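Local coordinates for probable glucarate dehydratase (Mycobacterium smegmatis str. MC2 155, PDB 3VDG), which probably catalyses the dehydration of D-glucarate, as a metal-dependent member of the enolase superfamily, at residues 340-352 with 367-381. Numbering follows the deposited sequence.
Sequences LSMHSNSHLGISL and YACDTHWPWRHEDVV. With FMT (formic acid), chain B; ACT (acetate ion), chain E.
Met342 O accepts a 3.1 Å hydrogen bond from Asp370 N where strand 339-342 and extended segment 367-371 run side by side in the same direction. Segment 367-371 lies where the modified (beta/alpha)7beta barrel of the enolase superfamily closes. Cys369 also bonds through its backbone to Pro168 and Ser170, so the segment bridges strands 339-342 and 166-174. On the side opposite the Asp370 carboxylate, Cys369 SG packs on Met342 CB at 3.7 Å. Asp370 makes salt bridges to Lys214 and Arg242, and water 1 links its OD2 to Ser344 N. His343 points away from this pairing. Its NE2 gives formate O2 a nearly straight bond (178°), while ND1 bonds to Asp316, consistent with the His-Asp dyad of glucarate dehydratases.

The His372 ring is held at its edge. ND1 lies 2.8 Å from Ser344 OG, and NE2 donates to acetate O. Ser346 N sits over the ring centre. His347 NE2 meets Thr371 OG1 at 2.8 Å, and its ND1 donates to Leu348 O, which fixes the ring's rotation. Thr371 OG1 also accepts from Trp373 N in an ST turn. The Trp373 indole is sandwiched: Leu352 CD2 makes a CH-pi contact on one face, and Arg376 NE covers the other. With CG anti to the backbone N (chi1 -156°), Asp379 brings its carboxylate to the start of helix 349-360. There OD1 accepts from Gly349 N (2.9 Å) and Val380 N, which approach from opposite faces.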
ATOM      1  N   LEU A 340      -9.286  -1.019 -11.542  1.00 18.37           N
ATOM      2  CA  LEU A 340      -8.642  -2.241 -11.015  1.00 19.50           C
ATOM      3  C   LEU A 340      -9.553  -3.434 -11.197  1.00 22.53           C
ATOM      4  O   LEU A 340     -10.719  -3.399 -10.808  1.00 21.50           O
ATOM      5  CB  LEU A 340      -8.322  -2.090  -9.525  1.00 17.85           C
ATOM      6  CG  LEU A 340      -7.589  -3.297  -8.899  1.00 21.19           C
ATOM      7  CD1 LEU A 340      -6.149  -3.340  -9.400  1.00 16.65           C
ATOM      8  CD2 LEU A 340      -7.616  -3.177  -7.380  1.00 22.50           C
ATOM      9  N   SER A 341      -9.023  -4.493 -11.791  1.00 19.18           N
ATOM     10  CA  SER A 341      -9.787  -5.718 -11.947  1.00 19.45           C
ATOM     11  C   SER A 341      -8.880  -6.843 -11.441  1.00 21.69           C
ATOM     12  O   SER A 341      -7.889  -6.572 -10.740  1.00 20.65           O
ATOM     13  CB  SER A 341     -10.175  -5.888 -13.434  1.00 21.11           C
ATOM     14  OG  SER A 341     -11.042  -7.005 -13.633  1.00 26.51           O
ATOM     15  N   MET A 342      -9.193  -8.088 -11.779  1.00 21.64           N
ATOM     16  CA  MET A 342      -8.330  -9.207 -11.376  1.00 21.24           C
ATOM     17  C   MET A 342      -8.221 -10.286 -12.456  1.00 24.36           C
ATOM     18  O   MET A 342      -9.227 -10.725 -13.031  1.00 24.43           O
ATOM     19  CB  MET A 342      -8.800  -9.828 -10.051  1.00 24.66           C
ATOM     20  CG  MET A 342      -7.836 -10.864  -9.486  1.00 28.74           C
ATOM     21  SD  MET A 342      -8.441 -11.653  -7.964  1.00 27.99           S
ATOM     22  CE  MET A 342      -8.542 -10.257  -6.837  1.00 25.06           C
ATOM     23  N   HIS A 343      -6.981 -10.707 -12.697  1.00 20.70           N
ATOM     24  CA  HIS A 343      -6.598 -11.702 -13.691  1.00 19.76           C
ATOM     25  C   HIS A 343      -6.510 -13.030 -13.009  1.00 28.30           C
ATOM     26  O   HIS A 343      -6.265 -13.108 -11.804  1.00 26.16           O
ATOM     27  CB  HIS A 343      -5.207 -11.316 -14.234  1.00 18.75           C
ATOM     28  CG  HIS A 343      -4.499 -12.416 -15.008  1.00 23.76           C
ATOM     29  ND1 HIS A 343      -3.637 -13.295 -14.416  1.00 24.70           N
ATOM     30  CD2 HIS A 343      -4.542 -12.760 -16.360  1.00 27.91           C
ATOM     31  CE1 HIS A 343      -3.162 -14.152 -15.348  1.00 25.42           C
ATOM     32  NE2 HIS A 343      -3.714 -13.824 -16.536  1.00 26.91           N
ATOM     33  N   SER A 344      -6.694 -14.100 -13.764  1.00 22.35           N
ATOM     34  CA  SER A 344      -6.557 -15.433 -13.186  1.00 21.47           C
ATOM     35  C   SER A 344      -5.917 -16.401 -14.171  1.00 22.21           C
ATOM     36  O   SER A 344      -5.876 -16.139 -15.377  1.00 24.55           O
ATOM     37  CB  SER A 344      -7.899 -15.967 -12.675  1.00 31.53           C
ATOM     38  OG  SER A 344      -8.593 -16.656 -13.669  1.00 37.57           O
ATOM     39  N   ASN A 345      -5.363 -17.477 -13.635  1.00 21.47           N
ATOM     40  CA  ASN A 345      -4.927 -18.612 -14.435  1.00 23.74           C
ATOM     41  C   ASN A 345      -5.587 -19.835 -13.829  1.00 25.48           C
ATOM     42  O   ASN A 345      -6.119 -19.766 -12.717  1.00 23.88           O
ATOM     43  CB  ASN A 345      -3.416 -18.770 -14.354  1.00 20.77           C
ATOM     44  CG  ASN A 345      -2.668 -17.748 -15.202  1.00 39.93           C
ATOM     45  OD1 ASN A 345      -1.898 -16.951 -14.679  1.00 27.60           O
ATOM     46  ND2 ASN A 345      -2.899 -17.765 -16.515  1.00 26.07           N
ATOM     47  N   SER A 346      -5.563 -20.957 -14.542  1.00 22.07           N
ATOM     48  CA  SER A 346      -6.115 -22.190 -13.983  1.00 23.35           C
ATOM     49  C   SER A 346      -5.656 -22.334 -12.527  1.00 23.81           C
ATOM     50  O   SER A 346      -4.465 -22.303 -12.269  1.00 23.67           O
ATOM     51  CB  SER A 346      -5.608 -23.382 -14.791  1.00 24.81           C
ATOM     52  OG  SER A 346      -5.883 -23.190 -16.168  1.00 28.76           O
ATOM     53  N   HIS A 347      -6.594 -22.513 -11.589  1.00 21.29           N
ATOM     54  CA  HIS A 347      -6.267 -22.481 -10.157  1.00 23.11           C
ATOM     55  C   HIS A 347      -7.268 -23.279  -9.349  1.00 20.43           C
ATOM     56  O   HIS A 347      -8.344 -23.625  -9.830  1.00 23.06           O
ATOM     57  CB  HIS A 347      -6.257 -21.031  -9.665  1.00 21.16           C
ATOM     58  CG  HIS A 347      -7.637 -20.408  -9.592  1.00 22.74           C
ATOM     59  ND1 HIS A 347      -8.477 -20.613  -8.548  1.00 25.71           N
ATOM     60  CD2 HIS A 347      -8.322 -19.585 -10.491  1.00 19.93           C
ATOM     61  CE1 HIS A 347      -9.636 -19.952  -8.771  1.00 21.61           C
ATOM     62  NE2 HIS A 347      -9.538 -19.325  -9.959  1.00 23.64           N
ATOM     63  N   LEU A 348      -6.923 -23.553  -8.102  1.00 18.44           N
ATOM     64  CA  LEU A 348      -7.762 -24.369  -7.216  1.00 22.70           C
ATOM     65  C   LEU A 348      -8.251 -23.531  -6.033  1.00 19.79           C
ATOM     66  O   LEU A 348      -8.232 -22.306  -6.095  1.00 20.66           O
ATOM     67  CB  LEU A 348      -6.973 -25.593  -6.757  1.00 22.67           C
ATOM     68  CG  LEU A 348      -6.585 -26.510  -7.925  1.00 23.52           C
ATOM     69  CD1 LEU A 348      -5.771 -27.732  -7.488  1.00 23.58           C
ATOM     70  CD2 LEU A 348      -7.835 -26.929  -8.702  1.00 20.59           C
ATOM     71  N   GLY A 349      -8.687 -24.180  -4.963  1.00 22.48           N
ATOM     72  CA  GLY A 349      -9.422 -23.490  -3.897  1.00 19.37           C
ATOM     73  C   GLY A 349      -8.633 -22.607  -2.928  1.00 20.43           C
ATOM     74  O   GLY A 349      -9.196 -21.696  -2.300  1.00 20.71           O
ATOM     75  N   ILE A 350      -7.346 -22.880  -2.787  1.00 19.38           N
ATOM     76  CA  ILE A 350      -6.479 -22.029  -1.972  1.00 19.51           C
ATOM     77  C   ILE A 350      -6.343 -20.662  -2.643  1.00 20.96           C
ATOM     78  O   ILE A 350      -6.578 -19.607  -2.019  1.00 17.27           O
ATOM     79  CB  ILE A 350      -5.096 -22.684  -1.779  1.00 17.53           C
ATOM     80  CG1 ILE A 350      -5.235 -24.009  -1.009  1.00 21.22           C
ATOM     81  CG2 ILE A 350      -4.150 -21.700  -1.086  1.00 16.98           C
ATOM     82  CD1 ILE A 350      -3.992 -24.890  -1.050  1.00 22.69           C
ATOM     83  N   SER A 351      -5.970 -20.668  -3.926  1.00 18.01           N
ATOM     84  CA  SER A 351      -5.950 -19.421  -4.697  1.00 19.37           C
ATOM     85  C   SER A 351      -7.312 -18.741  -4.661  1.00 20.33           C
ATOM     86  O   SER A 351      -7.407 -17.516  -4.540  1.00 18.84           O
ATOM     87  CB  SER A 351      -5.546 -19.686  -6.158  1.00 18.07           C
ATOM     88  OG  SER A 351      -4.146 -19.938  -6.259  1.00 25.90           O
ATOM     89  N   LEU A 352      -8.382 -19.521  -4.796  1.00 20.33           N
ATOM     90  CA  LEU A 352      -9.693 -18.877  -4.856  1.00 22.93           C
ATOM     91  C   LEU A 352      -9.969 -18.158  -3.524  1.00 20.32           C
ATOM     92  O   LEU A 352     -10.430 -17.007  -3.500  1.00 19.48           O
ATOM     93  CB  LEU A 352     -10.802 -19.893  -5.163  1.00 15.13           C
ATOM     94  CG  LEU A 352     -12.223 -19.303  -5.231  1.00 23.75           C
ATOM     95  CD1 LEU A 352     -12.332 -18.207  -6.290  1.00 17.08           C
ATOM     96  CD2 LEU A 352     -13.239 -20.405  -5.502  1.00 26.26           C
ATOM     97  N   TYR A 367     -14.828  -4.075 -10.579  1.00 27.67           N
ATOM     98  CA  TYR A 367     -15.052  -4.990 -11.701  1.00 28.07           C
ATOM     99  C   TYR A 367     -15.148  -6.427 -11.212  1.00 25.97           C
ATOM    100  O   TYR A 367     -14.485  -6.817 -10.250  1.00 26.97           O
ATOM    101  CB  TYR A 367     -13.916  -4.909 -12.725  1.00 26.16           C
ATOM    102  CG  TYR A 367     -13.856  -3.630 -13.522  1.00 27.47           C
ATOM    103  CD1 TYR A 367     -14.864  -3.296 -14.424  1.00 31.00           C
ATOM    104  CD2 TYR A 367     -12.790  -2.760 -13.382  1.00 30.27           C
ATOM    105  CE1 TYR A 367     -14.813  -2.117 -15.153  1.00 25.48           C
ATOM    106  CE2 TYR A 367     -12.719  -1.593 -14.120  1.00 30.45           C
ATOM    107  CZ  TYR A 367     -13.730  -1.278 -15.004  1.00 31.83           C
ATOM    108  OH  TYR A 367     -13.654  -0.113 -15.718  1.00 30.63           O
ATOM    109  N   ALA A 368     -15.958  -7.238 -11.879  1.00 23.17           N
ATOM    110  CA  ALA A 368     -16.027  -8.644 -11.530  1.00 21.03           C
ATOM    111  C   ALA A 368     -14.645  -9.275 -11.766  1.00 25.22           C
ATOM    112  O   ALA A 368     -13.989  -8.942 -12.747  1.00 22.20           O
ATOM    113  CB  ALA A 368     -17.090  -9.324 -12.387  1.00 23.62           C
ATOM    114  N   CYS A 369     -14.197 -10.169 -10.883  1.00 23.06           N
ATOM    115  CA  CYS A 369     -12.902 -10.851 -11.052  1.00 21.64           C
ATOM    116  C   CYS A 369     -12.971 -11.993 -12.064  1.00 23.78           C
ATOM    117  O   CYS A 369     -13.947 -12.734 -12.108  1.00 26.08           O
ATOM    118  CB  CYS A 369     -12.417 -11.449  -9.713  1.00 18.54           C
ATOM    119  SG  CYS A 369     -12.131 -10.216  -8.403  1.00 25.69           S
ATOM    120  N   ASP A 370     -11.912 -12.168 -12.848  1.00 21.17           N
ATOM    121  CA  ASP A 370     -11.779 -13.382 -13.664  1.00 23.08           C
ATOM    122  C   ASP A 370     -11.569 -14.614 -12.779  1.00 27.14           C
ATOM    123  O   ASP A 370     -10.942 -14.530 -11.724  1.00 23.03           O
ATOM    124  CB  ASP A 370     -10.565 -13.255 -14.590  1.00 21.65           C
ATOM    125  CG  ASP A 370     -10.764 -12.205 -15.701  1.00 29.76           C
ATOM    126  OD1 ASP A 370     -11.899 -11.738 -15.906  1.00 33.69           O
ATOM    127  OD2 ASP A 370      -9.772 -11.876 -16.380  1.00 45.63           O
ATOM    128  N   THR A 371     -12.083 -15.761 -13.212  1.00 21.39           N
ATOM    129  CA  THR A 371     -11.685 -17.037 -12.616  1.00 21.32           C
ATOM    130  C   THR A 371     -11.822 -18.122 -13.677  1.00 22.36           C
ATOM    131  O   THR A 371     -12.663 -18.015 -14.565  1.00 21.26           O
ATOM    132  CB  THR A 371     -12.556 -17.412 -11.400  1.00 20.61           C
ATOM    133  OG1 THR A 371     -12.137 -18.685 -10.876  1.00 22.90           O
ATOM    134  CG2 THR A 371     -14.037 -17.491 -11.803  1.00 19.26           C
ATOM    135  N   HIS A 372     -10.973 -19.140 -13.589  1.00 21.05           N
ATOM    136  CA  HIS A 372     -11.058 -20.322 -14.455  1.00 23.60           C
ATOM    137  C   HIS A 372     -11.860 -21.398 -13.774  1.00 23.77           C
ATOM    138  O   HIS A 372     -11.946 -22.521 -14.257  1.00 23.41           O
ATOM    139  CB  HIS A 372      -9.661 -20.863 -14.726  1.00 23.51           C
ATOM    140  CG  HIS A 372      -8.869 -20.051 -15.718  1.00 21.94           C
ATOM    141  ND1 HIS A 372      -8.467 -18.788 -15.469  1.00 23.73           N
ATOM    142  CD2 HIS A 372      -8.413 -20.363 -16.995  1.00 23.59           C
ATOM    143  CE1 HIS A 372      -7.776 -18.318 -16.527  1.00 31.45           C
ATOM    144  NE2 HIS A 372      -7.743 -19.284 -17.459  1.00 22.25           N
ATOM    145  N   TRP A 373     -12.481 -21.067 -12.645  1.00 21.46           N
ATOM    146  CA  TRP A 373     -13.216 -22.084 -11.858  1.00 27.55           C
ATOM    147  C   TRP A 373     -14.108 -23.073 -12.605  1.00 24.92           C
ATOM    148  O   TRP A 373     -14.062 -24.275 -12.333  1.00 25.42           O
ATOM    149  CB  TRP A 373     -14.025 -21.417 -10.756  1.00 24.59           C
ATOM    150  CG  TRP A 373     -14.331 -22.347  -9.610  1.00 26.35           C
ATOM    151  CD1 TRP A 373     -15.567 -22.870  -9.242  1.00 24.29           C
ATOM    152  CD2 TRP A 373     -13.378 -22.882  -8.626  1.00 23.46           C
ATOM    153  NE1 TRP A 373     -15.446 -23.679  -8.131  1.00 24.79           N
ATOM    154  CE2 TRP A 373     -14.162 -23.723  -7.709  1.00 28.14           C
ATOM    155  CE3 TRP A 373     -12.009 -22.741  -8.412  1.00 24.71           C
ATOM    156  CZ2 TRP A 373     -13.583 -24.384  -6.644  1.00 27.72           C
ATOM    157  CZ3 TRP A 373     -11.435 -23.427  -7.331  1.00 23.11           C
ATOM    158  CH2 TRP A 373     -12.208 -24.224  -6.471  1.00 29.56           C
ATOM    159  N   PRO A 374     -14.988 -22.589 -13.504  1.00 25.49           N
ATOM    160  CA  PRO A 374     -15.905 -23.522 -14.179  1.00 21.78           C
ATOM    161  C   PRO A 374     -15.189 -24.604 -14.984  1.00 22.88           C
ATOM    162  O   PRO A 374     -15.768 -25.649 -15.264  1.00 25.81           O
ATOM    163  CB  PRO A 374     -16.700 -22.615 -15.124  1.00 27.22           C
ATOM    164  CG  PRO A 374     -16.605 -21.251 -14.508  1.00 22.95           C
ATOM    165  CD  PRO A 374     -15.236 -21.195 -13.899  1.00 22.54           C
ATOM    166  N   TRP A 375     -13.933 -24.360 -15.341  1.00 23.06           N
ATOM    167  CA  TRP A 375     -13.207 -25.279 -16.199  1.00 23.09           C
ATOM    168  C   TRP A 375     -12.565 -26.407 -15.467  1.00 36.39           C
ATOM    169  O   TRP A 375     -12.039 -27.321 -16.096  1.00 30.99           O
ATOM    170  CB  TRP A 375     -12.155 -24.527 -17.012  1.00 19.54           C
ATOM    171  CG  TRP A 375     -12.809 -23.510 -17.918  1.00 25.02           C
ATOM    172  CD1 TRP A 375     -12.704 -22.128 -17.862  1.00 23.49           C
ATOM    173  CD2 TRP A 375     -13.705 -23.784 -19.053  1.00 22.15           C
ATOM    174  NE1 TRP A 375     -13.462 -21.537 -18.856  1.00 26.65           N
ATOM    175  CE2 TRP A 375     -14.073 -22.488 -19.613  1.00 22.97           C
ATOM    176  CE3 TRP A 375     -14.217 -24.942 -19.637  1.00 27.46           C
ATOM    177  CZ2 TRP A 375     -14.923 -22.375 -20.703  1.00 25.22           C
ATOM    178  CZ3 TRP A 375     -15.060 -24.814 -20.741  1.00 24.34           C
ATOM    179  CH2 TRP A 375     -15.406 -23.562 -21.260  1.00 23.75           C
ATOM    180  N   ARG A 376     -12.561 -26.372 -14.140  1.00 26.45           N
ATOM    181  CA  ARG A 376     -12.003 -27.519 -13.403  1.00 20.47           C
ATOM    182  C   ARG A 376     -13.105 -28.211 -12.615  1.00 21.85           C
ATOM    183  O   ARG A 376     -14.219 -27.674 -12.518  1.00 23.10           O
ATOM    184  CB  ARG A 376     -10.755 -27.161 -12.562  1.00 26.70           C
ATOM    185  CG  ARG A 376     -10.845 -25.903 -11.679  1.00 24.77           C
ATOM    186  CD  ARG A 376     -11.458 -26.171 -10.313  1.00 25.32           C
ATOM    187  NE  ARG A 376     -12.913 -26.035 -10.339  1.00 27.04           N
ATOM    188  CZ  ARG A 376     -13.732 -26.701  -9.540  1.00 31.46           C
ATOM    189  NH1 ARG A 376     -13.245 -27.545  -8.636  1.00 26.27           N
ATOM    190  NH2 ARG A 376     -15.037 -26.520  -9.642  1.00 31.26           N
ATOM    191  N   HIS A 377     -12.832 -29.415 -12.108  1.00 25.62           N
ATOM    192  CA  HIS A 377     -13.826 -30.136 -11.293  1.00 27.35           C
ATOM    193  C   HIS A 377     -13.152 -30.915 -10.189  1.00 24.72           C
ATOM    194  O   HIS A 377     -13.735 -31.841  -9.633  1.00 30.67           O
ATOM    195  CB  HIS A 377     -14.665 -31.071 -12.156  1.00 30.74           C
ATOM    196  CG  HIS A 377     -13.845 -32.099 -12.889  1.00 32.99           C
ATOM    197  ND1 HIS A 377     -13.387 -31.900 -14.143  1.00 38.27           N
ATOM    198  CD2 HIS A 377     -13.362 -33.345 -12.486  1.00 38.62           C
ATOM    199  CE1 HIS A 377     -12.654 -32.967 -14.528  1.00 37.34           C
ATOM    200  NE2 HIS A 377     -12.644 -33.851 -13.515  1.00 36.42           N
ATOM    201  N   GLU A 378     -11.904 -30.558  -9.887  1.00 24.17           N
ATOM    202  CA  GLU A 378     -11.118 -31.174  -8.809  1.00 24.38           C
ATOM    203  C   GLU A 378     -10.616 -30.067  -7.876  1.00 26.42           C
ATOM    204  O   GLU A 378     -10.611 -28.889  -8.248  1.00 26.93           O
ATOM    205  CB  GLU A 378      -9.933 -31.965  -9.383  1.00 21.80           C
ATOM    206  CG  GLU A 378     -10.362 -33.191 -10.214  1.00 29.38           C
ATOM    207  CD  GLU A 378      -9.337 -33.629 -11.262  1.00 45.65           C
ATOM    208  OE1 GLU A 378      -9.082 -32.868 -12.227  1.00 40.03           O
ATOM    209  OE2 GLU A 378      -8.795 -34.752 -11.136  1.00 32.91           O
ATOM    210  N   ASP A 379     -10.214 -30.433  -6.662  1.00 26.56           N
ATOM    211  CA  ASP A 379      -9.711 -29.438  -5.710  1.00 28.90           C
ATOM    212  C   ASP A 379      -8.897 -30.124  -4.624  1.00 28.52           C
ATOM    213  O   ASP A 379      -8.952 -31.362  -4.477  1.00 28.53           O
ATOM    214  CB  ASP A 379     -10.860 -28.620  -5.103  1.00 25.46           C
ATOM    215  CG  ASP A 379     -10.397 -27.244  -4.580  1.00 29.22           C
ATOM    216  OD1 ASP A 379      -9.179 -26.988  -4.487  1.00 24.19           O
ATOM    217  OD2 ASP A 379     -11.254 -26.417  -4.252  1.00 28.65           O
ATOM    218  N   VAL A 380      -8.118 -29.333  -3.891  1.00 22.70           N
ATOM    219  CA  VAL A 380      -7.280 -29.864  -2.807  1.00 20.72           C
ATOM    220  C   VAL A 380      -7.773 -29.478  -1.414  1.00 24.22           C
ATOM    221  O   VAL A 380      -7.220 -29.943  -0.410  1.00 25.88           O
ATOM    222  CB  VAL A 380      -5.800 -29.421  -2.919  1.00 26.51           C
ATOM    223  CG1 VAL A 380      -5.146 -30.017  -4.161  1.00 30.49           C
ATOM    224  CG2 VAL A 380      -5.693 -27.907  -2.926  1.00 20.28           C
ATOM    225  N   VAL A 381      -8.791 -28.623  -1.350  1.00 25.48           N
ATOM    226  CA  VAL A 381      -9.349 -28.205  -0.061  1.00 30.04           C
ATOM    227  C   VAL A 381     -10.704 -28.846   0.195  1.00 32.25           C
ATOM    228  O   VAL A 381     -11.403 -29.243  -0.733  1.00 24.62           O
ATOM    229  CB  VAL A 381      -9.470 -26.663   0.072  1.00 24.64           C
ATOM    230  CG1 VAL A 381      -8.108 -26.020  -0.150  1.00 25.29           C
ATOM    231  CG2 VAL A 381     -10.517 -26.094  -0.891  1.00 23.72           C
TER
HETATM  232  C   FMT B 501      -3.864 -14.839 -20.021  1.00 46.96           C
HETATM  233  O1  FMT B 501      -4.260 -13.703 -20.261  1.00 40.43           O
HETATM  234  O2  FMT B 501      -3.172 -15.091 -18.905  1.00 32.81           O
HETATM  235  C   ACT E 504      -5.453 -18.753 -20.673  1.00 40.25           C
HETATM  236  O   ACT E 504      -5.887 -19.317 -19.634  1.00 29.73           O
HETATM  237  OXT ACT E 504      -5.196 -19.409 -21.705  1.00 27.43           O
HETATM  238  CH3 ACT E 504      -5.231 -17.265 -20.702  1.00 31.56           C
HETATM  239  O   HOH W   1      -7.718 -13.628 -16.492  1.00 38.70           O